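Local coordinates for Bd3459 (Bdellovibrio bacteriovorus, PDB 5CEC), which is a predatory endopeptidase of the S13 family that probably cleaves peptidoglycan cross-links and is bound by the ankyrin-repeat immunity protein Bd3460, at residues Val74-Asp82 and Met310-Leu321. The protein carries 1 engineered substitution. Residues are numbered along the deposited sequence; the frame is centred on the assembly and turned at random.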
ATOM      1  N   VAL A  74      -0.423 -10.873  -0.152  1.00 13.35           N
ATOM      2  CA  VAL A  74       0.752 -11.732  -0.280  1.00 13.92           C
ATOM      3  C   VAL A  74       0.333 -13.151  -0.723  1.00 14.03           C
ATOM      4  O   VAL A  74       1.044 -13.814  -1.472  1.00 14.49           O
ATOM      5  CB  VAL A  74       1.576 -11.780   1.005  1.00 15.08           C
ATOM      6  CG1 VAL A  74       2.807 -12.643   0.796  1.00 15.33           C
ATOM      7  CG2 VAL A  74       2.016 -10.386   1.441  1.00 16.93           C
ATOM      8  N   VAL A  75      -0.834 -13.601  -0.272  1.00 14.49           N
ATOM      9  CA  VAL A  75      -1.360 -14.898  -0.693  1.00 14.38           C
ATOM     10  C   VAL A  75      -1.727 -14.846  -2.175  1.00 14.87           C
ATOM     11  O   VAL A  75      -1.374 -15.740  -2.965  1.00 15.00           O
ATOM     12  CB  VAL A  75      -2.574 -15.311   0.153  1.00 16.09           C
ATOM     13  CG1 VAL A  75      -3.001 -16.723  -0.211  1.00 18.53           C
ATOM     14  CG2 VAL A  75      -2.220 -15.292   1.652  1.00 16.50           C
ATOM     15  N   THR A  76      -2.387 -13.767  -2.577  1.00 14.35           N
ATOM     16  CA  THR A  76      -2.697 -13.571  -4.023  1.00 14.42           C
ATOM     17  C   THR A  76      -1.397 -13.521  -4.867  1.00 14.35           C
ATOM     18  O   THR A  76      -1.372 -14.054  -5.969  1.00 14.96           O
ATOM     19  CB  THR A  76      -3.544 -12.313  -4.176  1.00 14.56           C
ATOM     20  OG1 THR A  76      -4.702 -12.456  -3.337  1.00 15.36           O
ATOM     21  CG2 THR A  76      -3.951 -12.078  -5.612  1.00 15.68           C
ATOM     22  N   THR A  77      -0.364 -12.880  -4.316  1.00 13.98           N
ATOM     23  CA  THR A  77       0.961 -12.790  -4.956  1.00 13.76           C
ATOM     24  C   THR A  77       1.506 -14.196  -5.177  1.00 14.43           C
ATOM     25  O   THR A  77       1.950 -14.509  -6.280  1.00 15.09           O
ATOM     26  CB  THR A  77       1.898 -11.945  -4.096  1.00 13.66           C
ATOM     27  OG1 THR A  77       1.394 -10.610  -4.050  1.00 14.55           O
ATOM     28  CG2 THR A  77       3.257 -11.882  -4.633  1.00 14.39           C
ATOM     29  N   LEU A  78       1.474 -15.040  -4.151  1.00 14.67           N
ATOM     30  CA  LEU A  78       1.962 -16.427  -4.295  1.00 14.77           C
ATOM     31  C   LEU A  78       1.169 -17.145  -5.392  1.00 15.20           C
ATOM     32  O   LEU A  78       1.754 -17.810  -6.259  1.00 16.77           O
ATOM     33  CB  LEU A  78       1.791 -17.169  -2.976  1.00 15.04           C
ATOM     34  CG  LEU A  78       2.041 -18.671  -3.046  1.00 16.45           C
ATOM     35  CD1 LEU A  78       3.454 -19.011  -3.516  1.00 17.72           C
ATOM     36  CD2 LEU A  78       1.762 -19.336  -1.719  1.00 17.91           C
ATOM     37  N   TRP A  79      -0.160 -17.042  -5.341  1.00 15.42           N
ATOM     38  CA  TRP A  79      -1.005 -17.743  -6.313  1.00 14.72           C
ATOM     39  C   TRP A  79      -0.618 -17.312  -7.735  1.00 14.65           C
ATOM     40  O   TRP A  79      -0.419 -18.163  -8.612  1.00 16.37           O
ATOM     41  CB  TRP A  79      -2.491 -17.480  -6.045  1.00 15.61           C
ATOM     42  CG  TRP A  79      -3.430 -18.311  -6.807  1.00 15.75           C
ATOM     43  CD1 TRP A  79      -3.179 -19.528  -7.419  1.00 16.86           C
ATOM     44  CD2 TRP A  79      -4.820 -18.074  -6.972  1.00 16.79           C
ATOM     45  NE1 TRP A  79      -4.324 -20.028  -7.962  1.00 17.46           N
ATOM     46  CE2 TRP A  79      -5.345 -19.154  -7.710  1.00 16.56           C
ATOM     47  CE3 TRP A  79      -5.679 -17.036  -6.598  1.00 17.13           C
ATOM     48  CZ2 TRP A  79      -6.668 -19.241  -8.024  1.00 17.78           C
ATOM     49  CZ3 TRP A  79      -6.996 -17.132  -6.948  1.00 18.09           C
ATOM     50  CH2 TRP A  79      -7.468 -18.204  -7.674  1.00 17.90           C
ATOM     51  N   ALA A  80      -0.501 -15.998  -7.963  1.00 14.70           N
ATOM     52  CA  ALA A  80      -0.165 -15.489  -9.284  1.00 15.06           C
ATOM     53  C   ALA A  80       1.257 -15.939  -9.716  1.00 14.72           C
ATOM     54  O   ALA A  80       1.481 -16.267 -10.885  1.00 16.17           O
ATOM     55  CB  ALA A  80      -0.324 -13.979  -9.321  1.00 15.86           C
ATOM     56  N   VAL A  81       2.231 -15.842  -8.805  1.00 15.17           N
ATOM     57  CA  VAL A  81       3.604 -16.267  -9.125  1.00 16.35           C
ATOM     58  C   VAL A  81       3.627 -17.732  -9.535  1.00 16.86           C
ATOM     59  O   VAL A  81       4.279 -18.106 -10.497  1.00 18.61           O
ATOM     60  CB  VAL A  81       4.571 -15.977  -7.959  1.00 17.53           C
ATOM     61  CG1 VAL A  81       5.915 -16.705  -8.097  1.00 19.11           C
ATOM     62  CG2 VAL A  81       4.767 -14.482  -7.811  1.00 17.47           C
ATOM     63  N   ASP A  82       2.898 -18.559  -8.804  1.00 16.57           N
ATOM     64  CA  ASP A  82       2.836 -20.012  -9.114  1.00 17.60           C
ATOM     65  C   ASP A  82       2.084 -20.287 -10.424  1.00 17.89           C
ATOM     66  O   ASP A  82       2.503 -21.133 -11.213  1.00 21.07           O
ATOM     67  CB  ASP A  82       2.193 -20.783  -7.953  1.00 18.23           C
ATOM     68  CG  ASP A  82       3.185 -21.195  -6.892  1.00 21.73           C
ATOM     69  OD1 ASP A  82       4.423 -20.950  -7.048  1.00 23.12           O
ATOM     70  OD2 ASP A  82       2.712 -21.796  -5.908  1.00 25.55           O
ATOM     71  N   MET A 310       0.350 -17.903   7.103  1.00 16.83           N
ATOM     72  CA  MET A 310       1.113 -16.787   6.564  1.00 16.15           C
ATOM     73  C   MET A 310       2.612 -17.091   6.431  1.00 15.26           C
ATOM     74  O   MET A 310       3.254 -16.733   5.442  1.00 15.91           O
ATOM     75  CB  MET A 310       0.841 -15.527   7.386  1.00 16.08           C
ATOM     76  CG  MET A 310      -0.596 -15.037   7.333  1.00 16.71           C
ATOM     77  SD  MET A 310      -1.241 -14.743   5.655  1.00 17.44           S
ATOM     78  CE  MET A 310      -2.023 -16.296   5.251  1.00 18.56           C
ATOM     79  N   ILE A 311       3.176 -17.778   7.417  1.00 15.79           N
ATOM     80  CA  ILE A 311       4.573 -18.206   7.332  1.00 16.63           C
ATOM     81  C   ILE A 311       4.761 -19.177   6.164  1.00 16.07           C
ATOM     82  O   ILE A 311       5.705 -19.043   5.406  1.00 17.33           O
ATOM     83  CB  ILE A 311       5.037 -18.842   8.633  1.00 18.01           C
ATOM     84  CG1 ILE A 311       4.879 -17.846   9.801  1.00 18.35           C
ATOM     85  CG2 ILE A 311       6.471 -19.330   8.487  1.00 18.16           C
ATOM     86  CD1 ILE A 311       5.684 -16.560   9.646  1.00 17.74           C
ATOM     87  N   LYS A 312       3.858 -20.129   6.000  1.00 16.45           N
ATOM     88  CA  LYS A 312       3.954 -21.084   4.890  1.00 16.89           C
ATOM     89  C   LYS A 312       3.878 -20.413   3.527  1.00 15.97           C
ATOM     90  O   LYS A 312       4.616 -20.728   2.600  1.00 17.17           O
ATOM     91  CB  LYS A 312       2.900 -22.169   4.975  1.00 18.51           C
ATOM     92  CG  LYS A 312       3.032 -23.096   6.182  1.00 21.54           C
ATOM     93  CD  LYS A 312       1.872 -24.076   6.257  1.00 26.24           C
ATOM     94  CE  LYS A 312       1.961 -25.158   5.193  1.00 31.75           C
ATOM     95  NZ  LYS A 312       3.038 -26.170   5.440  1.00 37.86           N
ATOM     96  N   VAL A 313       3.020 -19.401   3.446  1.00 16.35           N
ATOM     97  CA  VAL A 313       2.912 -18.610   2.226  1.00 16.14           C
ATOM     98  C   VAL A 313       4.222 -17.897   1.928  1.00 15.46           C
ATOM     99  O   VAL A 313       4.680 -17.903   0.768  1.00 16.26           O
ATOM    100  CB  VAL A 313       1.722 -17.623   2.334  1.00 15.47           C
ATOM    101  CG1 VAL A 313       1.785 -16.528   1.274  1.00 16.15           C
ATOM    102  CG2 VAL A 313       0.413 -18.392   2.231  1.00 16.78           C
ATOM    103  N   LEU A 314       4.824 -17.288   2.945  1.00 15.77           N
ATOM    104  CA  LEU A 314       6.123 -16.617   2.744  1.00 16.71           C
ATOM    105  C   LEU A 314       7.207 -17.601   2.274  1.00 15.22           C
ATOM    106  O   LEU A 314       7.965 -17.311   1.334  1.00 16.67           O
ATOM    107  CB  LEU A 314       6.569 -15.889   3.998  1.00 15.78           C
ATOM    108  CG  LEU A 314       5.708 -14.623   4.283  1.00 16.61           C
ATOM    109  CD1 LEU A 314       5.832 -14.245   5.752  1.00 17.68           C
ATOM    110  CD2 LEU A 314       6.060 -13.455   3.367  1.00 17.93           C
ATOM    111  N   TYR A 315       7.286 -18.758   2.932  1.00 16.46           N
ATOM    112  CA  TYR A 315       8.264 -19.786   2.557  1.00 17.56           C
ATOM    113  C   TYR A 315       8.100 -20.188   1.103  1.00 16.23           C
ATOM    114  O   TYR A 315       9.077 -20.239   0.322  1.00 18.52           O
ATOM    115  CB  TYR A 315       8.100 -21.011   3.435  1.00 18.61           C
ATOM    116  CG  TYR A 315       9.016 -22.113   3.041  1.00 21.43           C
ATOM    117  CD1 TYR A 315       8.670 -23.015   2.041  1.00 23.18           C
ATOM    118  CD2 TYR A 315      10.254 -22.235   3.643  1.00 23.81           C
ATOM    119  CE1 TYR A 315       9.523 -24.024   1.675  1.00 28.38           C
ATOM    120  CE2 TYR A 315      11.132 -23.226   3.274  1.00 30.04           C
ATOM    121  CZ  TYR A 315      10.777 -24.144   2.280  1.00 28.95           C
ATOM    122  OH  TYR A 315      11.596 -25.128   1.884  1.00 41.14           O
ATOM    123  N   SER A 316       6.857 -20.444   0.710  1.00 17.00           N
ATOM    124  CA  SER A 316       6.540 -20.882  -0.649  1.00 17.43           C
ATOM    125  C   SER A 316       6.770 -19.802  -1.693  1.00 17.70           C
ATOM    126  O   SER A 316       7.244 -20.094  -2.796  1.00 18.33           O
ATOM    127  CB  SER A 316       5.112 -21.436  -0.723  1.00 17.88           C
ATOM    128  OG  SER A 316       4.975 -22.610   0.050  1.00 21.38           O
ATOM    129  N   LEU A 317       6.417 -18.546  -1.376  1.00 16.34           N
ATOM    130  CA  LEU A 317       6.649 -17.450  -2.279  1.00 16.62           C
ATOM    131  C   LEU A 317       8.137 -17.252  -2.500  1.00 16.60           C
ATOM    132  O   LEU A 317       8.589 -17.051  -3.647  1.00 17.52           O
ATOM    133  CB  LEU A 317       5.987 -16.184  -1.719  1.00 16.52           C
ATOM    134  CG  LEU A 317       6.186 -14.910  -2.549  1.00 16.08           C
ATOM    135  CD1 LEU A 317       5.699 -15.060  -3.989  1.00 16.12           C
ATOM    136  CD2 LEU A 317       5.450 -13.767  -1.881  1.00 16.11           C
ATOM    137  N   ASP A 318       8.896 -17.236  -1.406  1.00 16.67           N
ATOM    138  CA  ASP A 318      10.342 -17.098  -1.489  1.00 17.79           C
ATOM    139  C   ASP A 318      10.934 -18.213  -2.372  1.00 18.37           C
ATOM    140  O   ASP A 318      11.804 -17.954  -3.225  1.00 20.40           O
ATOM    141  CB  ASP A 318      10.958 -17.100  -0.091  1.00 19.06           C
ATOM    142  CG  ASP A 318      12.153 -16.179   0.066  1.00 20.64           C
ATOM    143  OD1 ASP A 318      12.548 -15.467  -0.882  1.00 24.14           O
ATOM    144  OD2 ASP A 318      12.704 -16.179   1.191  1.00 25.17           O
ATOM    145  N   LYS A 319      10.450 -19.434  -2.195  1.00 19.54           N
ATOM    146  CA  LYS A 319      10.977 -20.587  -2.935  1.00 20.40           C
ATOM    147  C   LYS A 319      10.707 -20.408  -4.424  1.00 19.44           C
ATOM    148  O   LYS A 319      11.618 -20.573  -5.248  1.00 20.97           O
ATOM    149  CB  LYS A 319      10.345 -21.890  -2.459  1.00 21.02           C
ATOM    150  CG  LYS A 319      10.899 -23.120  -3.182  1.00 23.63           C
ATOM    151  CD  LYS A 319      10.257 -24.363  -2.625  1.00 27.86           C
ATOM    152  CE  LYS A 319      10.730 -25.596  -3.356  1.00 29.69           C
ATOM    153  NZ  LYS A 319      10.057 -26.827  -2.854  1.00 33.77           N
ATOM    154  N   SER A 320       9.476 -20.023  -4.773  1.00 18.87           N
ATOM    155  CA  SER A 320       9.111 -19.855  -6.176  1.00 18.83           C
ATOM    156  C   SER A 320       9.882 -18.692  -6.823  1.00 17.92           C
ATOM    157  O   SER A 320      10.344 -18.800  -7.972  1.00 21.00           O
ATOM    158  CB  SER A 320       7.603 -19.659  -6.312  1.00 20.23           C
ATOM    159  OG  SER A 320       6.892 -20.839  -5.902  1.00 22.42           O
ATOM    160  N   LEU A 321      10.035 -17.581  -6.103  1.00 17.71           N
ATOM    161  CA  LEU A 321      10.835 -16.469  -6.613  1.00 18.15           C
ATOM    162  C   LEU A 321      12.308 -16.830  -6.772  1.00 19.61           C
ATOM    163  O   LEU A 321      12.922 -16.461  -7.774  1.00 20.22           O
ATOM    164  CB  LEU A 321      10.702 -15.253  -5.701  1.00 18.18           C
ATOM    165  CG  LEU A 321       9.310 -14.614  -5.701  1.00 18.14           C
ATOM    166  CD1 LEU A 321       9.227 -13.622  -4.547  1.00 19.89           C
ATOM    167  CD2 LEU A 321       8.996 -13.937  -7.037  1.00 19.73           C
TER
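Leu317 is the knob of this helix pair: its side chain drops into a hole lined by Val74, Thr77, Leu78 and Val81. With CG anti to the backbone N (chi1 178°), its two methyls reach across and divide the hole, CD2 lying 3.9 Å from Val74 CG1 and CD1 4.0 Å from Val81 CG2. Thr77 suits the wall because it turns its methyl CG2 to the leucine, while its OG1 bonds back to Lys73 O and to Asn248. Leu78 answers from the other helix, laying CD1 3.7 Å from Leu317 N, against the backbone; the small Ser316, whose CB touches both Leu78 methyls, leaves room for this approach. Beta-branched Val74, Val75 and Val313 fill the interface toward the N-terminal ends without long side chains, and the flexible Met310 bends until CE lies 3.7 Å from Val75 CG2.

One flank, lined by Ser316, Ser320 and Asp82, is more open and polar, although buried Val81 still packs CG1 against Ser320 CB. Ser320 OG donates to the syn lone pair of Asp82 OD1 at 2.7 Å, and OD2 of this partly exposed carboxylate forms a salt bridge with Lys276 and a hydrogen bond with Tyr272.

The segments run roughly parallel, their axes crossing at 34°. Helix 72-84, near whose start lies what is probably the SxxK motif, is flanked by helices 240-250 and 265-277, whereas helix 307-322 rests Met310 and Leu314 on strand 376-385.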